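Local coordinates for protein carbonic anhydrase (Synechocystis sp., PDB 5SWC) that catalyses the reversible, zinc-dependent hydration of carbon dioxide, supplying CO2 to RuBisCO inside the carboxysome as a hexamer built from three dimers, at residues L127-L132 and H145-R150; R151-N156 and I166-A171; R52-C57 and Y102-L107. All blocks are in the same frame, centred on the assembly; numbering follows the deposited sequence.

Contact 1. Residues L127-L132 and H145-R150; sequences LKLNSL and HTEATR
Arg150, which meets Leu129 across this contact, holds Glu147 one turn back on its own helix through a side-on, two-nitrogen salt bridge. The Arg150 side chain is modelled in two positions, one of them described here. Its NE reaches Glu147 OE1 at 2.8 Å with an almost straight N-H...O angle of 167°, and Arg150 NH1 takes Glu147 OE2 at 3.0 Å on that oxygen's syn lone pair. The carboxylate lies at the edge of the guanidinium, close to its plane, and would fix the rotation of the group in this conformer. That leaves a face for Leu129, whose methyl CD2 sits over the guanidinium, 3.8 Å from Arg150 NE and just as near its CD. The two side chains cross at about a right angle. Arg150 starts out extended and turns at chi3 (74°), a bend that swings NE back toward Glu147. A water joins the segments more loosely, accepting weakly from Leu129 N and from Arg150 NH2. Behind Leu129 stand Tyr140 and Leu143 of helix 137-143; Glu147 also packs on Tyr89 of a second subunit. Here the short, weakly bonded helix 129-132 meets the start of helix 147-156 near the surface, away from the zinc. Neutralising the guanidinium at its edge, with NE and NH1 bonded to Glu147, probably makes it easier for an apolar methyl to lie over its face.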
loop_
_atom_site.group_PDB
_atom_site.type_symbol
_atom_site.label_atom_id
_atom_site.label_comp_id
_atom_site.label_asym_id
_atom_site.label_seq_id
_atom_site.Cartn_x
_atom_site.Cartn_y
_atom_site.Cartn_z
ATOM N N LEU A 127 -2.429 -18.235 17.411
ATOM C CA LEU A 127 -3.469 -18.631 18.333
ATOM C C LEU A 127 -3.618 -17.680 19.532
ATOM O O LEU A 127 -4.543 -17.817 20.327
ATOM C CB LEU A 127 -3.187 -20.059 18.804
ATOM C CG LEU A 127 -3.245 -21.153 17.733
ATOM C CD1 LEU A 127 -2.651 -22.488 18.211
ATOM C CD2 LEU A 127 -4.648 -21.373 17.252
ATOM N N LYS A 128 -2.677 -16.744 19.661
ATOM C CA LYS A 128 -2.741 -15.716 20.681
ATOM C C LYS A 128 -2.445 -14.362 20.035
ATOM O O LYS A 128 -1.689 -13.537 20.546
ATOM C CB LYS A 128 -1.792 -16.018 21.847
ATOM C CG LYS A 128 -0.347 -16.042 21.541
ATOM C CD LYS A 128 0.487 -16.015 22.812
ATOM C CE LYS A 128 1.944 -15.688 22.501
ATOM N NZ LYS A 128 2.510 -16.623 21.466
ATOM N N LEU A 129 -3.088 -14.156 18.902
ATOM C CA LEU A 129 -2.718 -13.084 17.981
ATOM C C LEU A 129 -2.809 -11.704 18.618
ATOM O O LEU A 129 -1.912 -10.881 18.468
ATOM C CB LEU A 129 -3.602 -13.157 16.731
ATOM C CG LEU A 129 -3.314 -12.150 15.652
ATOM C CD1 LEU A 129 -1.976 -12.442 15.004
ATOM C CD2 LEU A 129 -4.488 -12.213 14.682
ATOM N N ASN A 130 -3.852 -11.438 19.369
ATOM C CA ASN A 130 -4.021 -10.089 19.891
ATOM C C ASN A 130 -2.931 -9.697 20.860
ATOM O O ASN A 130 -2.524 -8.534 20.891
ATOM C CB ASN A 130 -5.390 -9.920 20.517
ATOM C CG ASN A 130 -6.479 -9.824 19.474
ATOM O OD1 ASN A 130 -6.219 -9.444 18.319
ATOM N ND2 ASN A 130 -7.707 -10.175 19.864
ATOM N N SER A 131 -2.443 -10.673 21.618
ATOM C CA SER A 131 -1.367 -10.438 22.575
ATOM C C SER A 131 -0.043 -10.019 21.922
ATOM O O SER A 131 0.826 -9.466 22.593
ATOM C CB SER A 131 -1.120 -11.701 23.407
ATOM O OG SER A 131 -0.450 -12.699 22.641
ATOM N N LEU A 132 0.132 -10.304 20.633
ATOM C CA LEU A 132 1.390 -9.998 19.942
ATOM C C LEU A 132 1.577 -8.551 19.618
ATOM O O LEU A 132 2.706 -8.123 19.416
ATOM C CB LEU A 132 1.456 -10.716 18.596
ATOM C CG LEU A 132 1.456 -12.201 18.627
ATOM C CD1 LEU A 132 1.478 -12.702 17.184
ATOM C CD2 LEU A 132 2.641 -12.767 19.395
ATOM N N HIS A 145 -1.416 -12.544 6.895
ATOM C CA HIS A 145 -1.413 -13.260 5.637
ATOM C C HIS A 145 -1.823 -14.711 5.780
ATOM O O HIS A 145 -2.117 -15.354 4.771
ATOM C CB HIS A 145 -0.066 -13.152 4.946
ATOM C CG HIS A 145 0.298 -11.773 4.577
ATOM N ND1 HIS A 145 -0.462 -10.992 3.736
ATOM C CD2 HIS A 145 1.374 -11.048 4.929
ATOM C CE1 HIS A 145 0.151 -9.824 3.570
ATOM N NE2 HIS A 145 1.269 -9.843 4.284
ATOM N N THR A 146 -1.925 -15.204 7.014
ATOM C CA THR A 146 -2.447 -16.545 7.256
ATOM C C THR A 146 -3.724 -16.474 8.119
ATOM O O THR A 146 -4.113 -17.457 8.769
ATOM C CB THR A 146 -1.351 -17.468 7.811
ATOM O OG1 THR A 146 -1.750 -18.823 7.562
ATOM C CG2 THR A 146 -1.080 -17.273 9.310
ATOM N N GLU A 147 -4.450 -15.363 8.057
ATOM C CA GLU A 147 -5.702 -15.216 8.781
ATOM C C GLU A 147 -6.710 -16.298 8.407
ATOM O O GLU A 147 -7.548 -16.676 9.214
ATOM C CB GLU A 147 -6.273 -13.806 8.569
ATOM C CG GLU A 147 -7.673 -13.593 9.137
ATOM C CD GLU A 147 -7.720 -13.685 10.628
ATOM O OE1 GLU A 147 -6.674 -13.656 11.323
ATOM O OE2 GLU A 147 -8.861 -13.780 11.118
ATOM N N ALA A 148 -6.652 -16.792 7.174
ATOM C CA ALA A 148 -7.583 -17.838 6.781
ATOM C C ALA A 148 -7.401 -19.082 7.630
ATOM O O ALA A 148 -8.375 -19.805 7.882
ATOM C CB ALA A 148 -7.483 -18.130 5.277
ATOM N N THR A 149 -6.177 -19.348 8.072
ATOM C CA THR A 149 -5.881 -20.471 8.969
ATOM C C THR A 149 -6.545 -20.208 10.290
ATOM O O THR A 149 -7.196 -21.078 10.832
ATOM C CB THR A 149 -4.390 -20.601 9.187
ATOM O OG1 THR A 149 -3.736 -20.665 7.907
ATOM C CG2 THR A 149 -4.035 -21.797 10.023
ATOM N N ARG A 150 -6.369 -19.003 10.824
ATOM C CA ARG A 150 -6.891 -18.704 12.135
ATOM C C ARG A 150 -8.404 -18.792 12.145
ATOM O O ARG A 150 -9.009 -19.362 13.048
ATOM C CB ARG A 150 -6.427 -17.313 12.542
ATOM C CG ARG A 150 -6.610 -17.049 14.016
ATOM C CD ARG A 150 -6.211 -15.637 14.360
ATOM N NE ARG A 150 -7.243 -14.735 13.868
ATOM C CZ ARG A 150 -8.274 -14.307 14.590
ATOM N NH1 ARG A 150 -9.201 -13.517 14.050
ATOM N NH2 ARG A 150 -8.405 -14.681 15.855
HETATM O O HOH W 1 -5.921 -15.865 17.764
#

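Contact 2. Residues R151-N156 and I166-A171; sequences RLVLDN and IEVAVA
Val153 and Val168 face each other between two helices, and this pair, with Ala169 beside it, makes up the close part of the contact. The branch that does the touching is CG2 of Val153: it comes within 4.2 Å of Val168 CG1 and lies 4.3 Å from Ala169 CA, so the methyl rests against the backbone of the second helix as well as against a side chain. Consistent with the small side chain of Ala169, the CA atoms of Val153 and Ala169 are 6.7 Å apart. Val153 has its CG1 anti to the backbone N (chi1 166°), and its other methyl is the one turned to the partner helix.

The contact is looser at Val168, which stays partly exposed whereas Val153 and Ala169 are buried. Away from Val153 the helix carries partly exposed polar residues, Arg151, Asp155 and Asn156. Arg151 holds Asp155 one turn on, with NE and NH2 both directed at OD1; the Arg151 NH2 to Asp155 OD1 distance is 3.1 Å. Both nitrogens come from the same face of the carboxylate, well above its plane, and their N-H...O angles near 140° make this a bent grip. Asn156 folds its amide back, ND2 donating to Leu152 O at 2.9 Å. Ser189 of a second subunit hydrogen-bonds Asp155 OD2.

This is helix-to-helix packing in the beta-class carbonic anhydrase domain, the Ala169 side chain about 8 Å from that of the zinc ligand Cys120 and about 11 Å from the zinc ion. Leu165 and Glu172 of helix 162-181 also touch Val153, and Tyr157 and Leu160 pack on Val168. Beyond them, Val170 and Ala171 lean on Ile202 of strand 197-204, placing helix 162-181 between helix 147-156 and the sheet.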
loop_
_atom_site.group_PDB
_atom_site.type_symbol
_atom_site.label_atom_id
_atom_site.label_comp_id
_atom_site.label_asym_id
_atom_site.label_seq_id
_atom_site.Cartn_x
_atom_site.Cartn_y
_atom_site.Cartn_z
ATOM N N ARG A 151 -9.042 -18.252 11.103
ATOM C CA ARG A 151 -10.494 -18.306 11.019
ATOM C C ARG A 151 -11.019 -19.721 10.923
ATOM O O ARG A 151 -11.924 -20.108 11.649
ATOM C CB ARG A 151 -10.969 -17.464 9.802
ATOM C CG ARG A 151 -12.448 -17.203 9.734
ATOM C CD ARG A 151 -12.979 -16.220 10.764
ATOM N NE ARG A 151 -13.315 -16.854 12.018
ATOM C CZ ARG A 151 -13.209 -16.262 13.207
ATOM N NH1 ARG A 151 -12.766 -15.017 13.311
ATOM N NH2 ARG A 151 -13.530 -16.928 14.309
ATOM N N LEU A 152 -10.423 -20.505 10.036
ATOM C CA LEU A 152 -10.793 -21.913 9.921
ATOM C C LEU A 152 -10.639 -22.665 11.258
ATOM O O LEU A 152 -11.550 -23.415 11.670
ATOM C CB LEU A 152 -9.959 -22.556 8.810
ATOM C CG LEU A 152 -10.302 -23.996 8.469
ATOM C CD1 LEU A 152 -9.922 -24.287 7.023
ATOM C CD2 LEU A 152 -9.616 -24.961 9.417
ATOM N N VAL A 153 -9.504 -22.487 11.933
ATOM C CA VAL A 153 -9.213 -23.234 13.146
ATOM C C VAL A 153 -10.154 -22.806 14.271
ATOM O O VAL A 153 -10.730 -23.650 14.964
ATOM C CB VAL A 153 -7.733 -23.076 13.529
ATOM C CG1 VAL A 153 -7.498 -23.565 14.962
ATOM C CG2 VAL A 153 -6.846 -23.827 12.534
ATOM N N LEU A 154 -10.376 -21.510 14.429
ATOM C CA LEU A 154 -11.320 -21.055 15.457
ATOM C C LEU A 154 -12.759 -21.497 15.205
ATOM O O LEU A 154 -13.504 -21.803 16.147
ATOM C CB LEU A 154 -11.245 -19.527 15.608
ATOM C CG LEU A 154 -9.909 -19.002 16.146
ATOM C CD1 LEU A 154 -9.956 -17.483 16.289
ATOM C CD2 LEU A 154 -9.505 -19.662 17.454
ATOM N N ASP A 155 -13.175 -21.548 13.945
ATOM C CA ASP A 155 -14.536 -21.897 13.600
ATOM C C ASP A 155 -14.798 -23.395 13.674
ATOM O O ASP A 155 -15.912 -23.778 14.026
ATOM C CB ASP A 155 -14.903 -21.444 12.170
ATOM C CG ASP A 155 -15.035 -19.934 12.017
ATOM O OD1 ASP A 155 -15.146 -19.202 13.029
ATOM O OD2 ASP A 155 -14.998 -19.487 10.833
ATOM N N ASN A 156 -13.797 -24.219 13.345
ATOM C CA ASN A 156 -14.016 -25.625 13.090
ATOM C C ASN A 156 -13.360 -26.556 14.094
ATOM O O ASN A 156 -13.704 -27.736 14.102
ATOM C CB ASN A 156 -13.532 -26.017 11.695
ATOM C CG ASN A 156 -14.341 -25.370 10.608
ATOM O OD1 ASN A 156 -15.469 -25.809 10.327
ATOM N ND2 ASN A 156 -13.813 -24.303 10.016
ATOM N N ILE A 166 -2.269 -26.487 18.558
ATOM C CA ILE A 166 -1.096 -26.023 17.822
ATOM C C ILE A 166 -0.818 -26.952 16.642
ATOM O O ILE A 166 -0.499 -26.508 15.550
ATOM C CB ILE A 166 0.117 -25.897 18.736
ATOM C CG1 ILE A 166 -0.128 -24.766 19.746
ATOM C CG2 ILE A 166 1.389 -25.628 17.909
ATOM C CD1 ILE A 166 0.749 -24.805 20.958
ATOM N N GLU A 167 -0.971 -28.248 16.876
ATOM C CA GLU A 167 -0.741 -29.247 15.808
ATOM C C GLU A 167 -1.691 -29.035 14.639
ATOM O O GLU A 167 -1.279 -29.027 13.457
ATOM C CB GLU A 167 -0.914 -30.637 16.418
ATOM C CG GLU A 167 -0.767 -31.827 15.505
ATOM C CD GLU A 167 -0.850 -33.152 16.299
ATOM O OE1 GLU A 167 0.201 -33.596 16.797
ATOM O OE2 GLU A 167 -1.949 -33.733 16.458
ATOM N N VAL A 168 -2.970 -28.784 14.918
ATOM C CA VAL A 168 -3.911 -28.530 13.830
ATOM C C VAL A 168 -3.576 -27.213 13.127
ATOM O O VAL A 168 -3.648 -27.115 11.909
ATOM C CB VAL A 168 -5.359 -28.514 14.368
ATOM C CG1 VAL A 168 -6.301 -27.915 13.392
ATOM C CG2 VAL A 168 -5.770 -29.934 14.712
ATOM N N ALA A 169 -3.168 -26.189 13.865
ATOM C CA ALA A 169 -2.770 -24.919 13.233
ATOM C C ALA A 169 -1.583 -25.107 12.325
ATOM O O ALA A 169 -1.580 -24.502 11.226
ATOM C CB ALA A 169 -2.439 -23.859 14.284
ATOM N N VAL A 170 -0.569 -25.886 12.743
ATOM C CA VAL A 170 0.578 -26.139 11.871
ATOM C C VAL A 170 0.101 -26.756 10.538
ATOM O O VAL A 170 0.525 -26.351 9.439
ATOM C CB VAL A 170 1.589 -27.018 12.579
ATOM C CG1 VAL A 170 2.607 -27.607 11.600
ATOM C CG2 VAL A 170 2.291 -26.247 13.677
ATOM N N ALA A 171 -0.781 -27.761 10.626
ATOM C CA ALA A 171 -1.242 -28.471 9.427
ATOM C C ALA A 171 -2.098 -27.562 8.536
ATOM O O ALA A 171 -1.891 -27.470 7.316
ATOM C CB ALA A 171 -2.013 -29.711 9.833
#

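Contact 3. Residues R52-C57 and Y102-L107; sequences RILFIC and YALVAL
Leu54 and Leu104 cross at about a right angle, meeting through single methyls: Leu54 CD2 lies 4.2 Å from Leu104 CD1. The other branch of Leu54 goes to a different partner, with CD1 standing 4.3 Å from Ala103 CB, so the fork of one strand leucine spans two successive helix residues. With CG anti to the backbone N (chi1 167°), Leu54 directs both methyls at the helix. Ala103 points its CB at the strand and offers little bulk, and the backbones come close here, with 6.7 Å between the CA atoms of Leu54 and Ala103. Strand 53-58 runs inside the mixed sheet of the beta-class carbonic anhydrase fold, between the parallel strands 76-81 and 111-117, and helix 95-106 packs on one of the sheet's faces. Phe77 of strand 76-81 touches both Leu54 and Ala103, while Ile112 and Ile187 add to the apolar surroundings of Leu104. At the other end the partners are polar. Arg52 bends at chi2 and chi3, which carries its guanidinium round to Leu107, just past the helix, where Arg52 NH2 approaches Leu107 O obliquely at 4.0 Å, too far for a hydrogen bond. The helix ends in a widened, pi-type turn: Tyr102 O accepts from Ala106 N at 2.9 Å and also from Leu107 N at 3.0 Å. Ile53 packs on Leu23 of a neighbouring subunit.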
loop_
_atom_site.group_PDB
_atom_site.type_symbol
_atom_site.label_atom_id
_atom_site.label_comp_id
_atom_site.label_asym_id
_atom_site.label_seq_id
_atom_site.Cartn_x
_atom_site.Cartn_y
_atom_site.Cartn_z
ATOM N N ARG A 52 15.953 -28.198 -8.747
ATOM C CA ARG A 52 14.704 -28.639 -9.317
ATOM C C ARG A 52 13.543 -28.508 -8.312
ATOM O O ARG A 52 12.394 -28.624 -8.729
ATOM C CB ARG A 52 14.790 -30.085 -9.778
ATOM C CG ARG A 52 16.044 -30.451 -10.590
ATOM C CD ARG A 52 16.113 -29.762 -11.940
ATOM N NE ARG A 52 14.821 -29.260 -12.423
ATOM C CZ ARG A 52 14.681 -28.258 -13.282
ATOM N NH1 ARG A 52 13.465 -27.888 -13.670
ATOM N NH2 ARG A 52 15.756 -27.627 -13.764
ATOM N N ILE A 53 13.852 -28.148 -7.070
ATOM C CA ILE A 53 12.824 -28.021 -6.033
ATOM C C ILE A 53 12.876 -26.669 -5.353
ATOM O O ILE A 53 13.960 -26.182 -4.994
ATOM C CB ILE A 53 12.962 -29.134 -4.980
ATOM C CG1 ILE A 53 12.873 -30.497 -5.684
ATOM C CG2 ILE A 53 11.921 -28.956 -3.847
ATOM C CD1 ILE A 53 13.013 -31.644 -4.833
ATOM N N LEU A 54 11.707 -26.004 -5.202
ATOM C CA LEU A 54 11.536 -24.821 -4.390
ATOM C C LEU A 54 10.977 -25.262 -3.043
ATOM O O LEU A 54 9.915 -25.898 -2.972
ATOM C CB LEU A 54 10.562 -23.840 -5.039
ATOM C CG LEU A 54 10.055 -22.696 -4.148
ATOM C CD1 LEU A 54 11.154 -21.807 -3.613
ATOM C CD2 LEU A 54 9.000 -21.830 -4.902
ATOM N N PHE A 55 11.770 -25.055 -2.000
ATOM C CA PHE A 55 11.427 -25.544 -0.652
ATOM C C PHE A 55 11.181 -24.346 0.227
ATOM O O PHE A 55 12.057 -23.526 0.443
ATOM C CB PHE A 55 12.598 -26.415 -0.104
ATOM C CG PHE A 55 12.224 -27.355 0.978
ATOM C CD1 PHE A 55 12.170 -26.936 2.295
ATOM C CD2 PHE A 55 11.975 -28.668 0.686
ATOM C CE1 PHE A 55 11.813 -27.835 3.293
ATOM C CE2 PHE A 55 11.616 -29.570 1.697
ATOM C CZ PHE A 55 11.550 -29.113 2.987
ATOM N N ILE A 56 9.956 -24.217 0.728
ATOM C CA ILE A 56 9.526 -23.104 1.560
ATOM C C ILE A 56 9.396 -23.630 2.960
ATOM O O ILE A 56 8.631 -24.594 3.184
ATOM C CB ILE A 56 8.169 -22.548 1.068
ATOM C CG1 ILE A 56 8.276 -22.042 -0.349
ATOM C CG2 ILE A 56 7.632 -21.498 2.033
ATOM C CD1 ILE A 56 6.973 -22.024 -1.133
ATOM N N CYS A 57 10.119 -23.075 3.920
ATOM C CA CYS A 57 10.034 -23.590 5.265
ATOM C C CYS A 57 10.226 -22.508 6.303
ATOM O O CYS A 57 10.437 -21.340 5.968
ATOM C CB CYS A 57 11.033 -24.731 5.431
ATOM S SG CYS A 57 12.752 -24.300 5.506
ATOM N N TYR A 102 11.290 -16.053 -9.219
ATOM C CA TYR A 102 12.637 -16.350 -9.747
ATOM C C TYR A 102 12.845 -17.847 -9.941
ATOM O O TYR A 102 13.334 -18.286 -10.985
ATOM C CB TYR A 102 13.703 -15.746 -8.836
ATOM C CG TYR A 102 15.080 -15.793 -9.437
ATOM C CD1 TYR A 102 15.465 -14.891 -10.419
ATOM C CD2 TYR A 102 15.970 -16.778 -9.082
ATOM C CE1 TYR A 102 16.733 -14.970 -11.006
ATOM C CE2 TYR A 102 17.217 -16.838 -9.643
ATOM C CZ TYR A 102 17.600 -15.949 -10.592
ATOM O OH TYR A 102 18.867 -16.065 -11.166
ATOM N N ALA A 103 12.465 -18.610 -8.947
ATOM C CA ALA A 103 12.617 -20.072 -9.000
ATOM C C ALA A 103 11.856 -20.704 -10.189
ATOM O O ALA A 103 12.362 -21.573 -10.901
ATOM C CB ALA A 103 12.157 -20.661 -7.679
ATOM N N LEU A 104 10.617 -20.266 -10.385
ATOM C CA LEU A 104 9.790 -20.847 -11.433
ATOM C C LEU A 104 10.134 -20.327 -12.808
ATOM O O LEU A 104 10.199 -21.102 -13.768
ATOM C CB LEU A 104 8.312 -20.576 -11.137
ATOM C CG LEU A 104 7.581 -21.694 -10.411
ATOM C CD1 LEU A 104 8.077 -21.731 -8.991
ATOM C CD2 LEU A 104 6.080 -21.463 -10.441
ATOM N N VAL A 105 10.385 -19.028 -12.936
ATOM C CA VAL A 105 10.543 -18.413 -14.237
ATOM C C VAL A 105 11.998 -18.393 -14.710
ATOM O O VAL A 105 12.286 -18.731 -15.857
ATOM C CB VAL A 105 9.956 -16.993 -14.244
ATOM C CG1 VAL A 105 10.163 -16.370 -15.600
ATOM C CG2 VAL A 105 8.463 -17.072 -13.912
ATOM N N ALA A 106 12.913 -17.986 -13.847
ATOM C CA ALA A 106 14.327 -17.939 -14.202
ATOM C C ALA A 106 14.989 -19.309 -14.080
ATOM O O ALA A 106 15.860 -19.649 -14.922
ATOM C CB ALA A 106 15.044 -16.942 -13.346
ATOM N N LEU A 107 14.632 -20.083 -13.059
ATOM C CA LEU A 107 15.266 -21.402 -12.845
ATOM C C LEU A 107 14.414 -22.612 -13.256
ATOM O O LEU A 107 14.870 -23.744 -13.194
ATOM C CB LEU A 107 15.671 -21.539 -11.374
ATOM C CG LEU A 107 16.527 -20.411 -10.771
ATOM C CD1 LEU A 107 16.812 -20.683 -9.294
ATOM C CD2 LEU A 107 17.811 -20.254 -11.514
#

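Along the chain contact 3 comes first and closes before contact 1 opens, and contact 2 follows contact 1. Contacts 1 and 2 are neighbours, their centres 10 Å apart: both use helix 147-156, and they touch where Leu127 CD1 packs on Ile166 CG1 at 3.7 Å. Both also reach the second subunit. Contact 3 lies on the opposite side of the chain's centre, about 27 Å from contact 1 and 28 Å from contact 2 between centres. Contact 3 joins sheet to helix, strand 53-58 to helix 95-106, while contacts 1 and 2 join helical segments on the other side of the chain, and all three lie near neighbouring subunits of the hexamer.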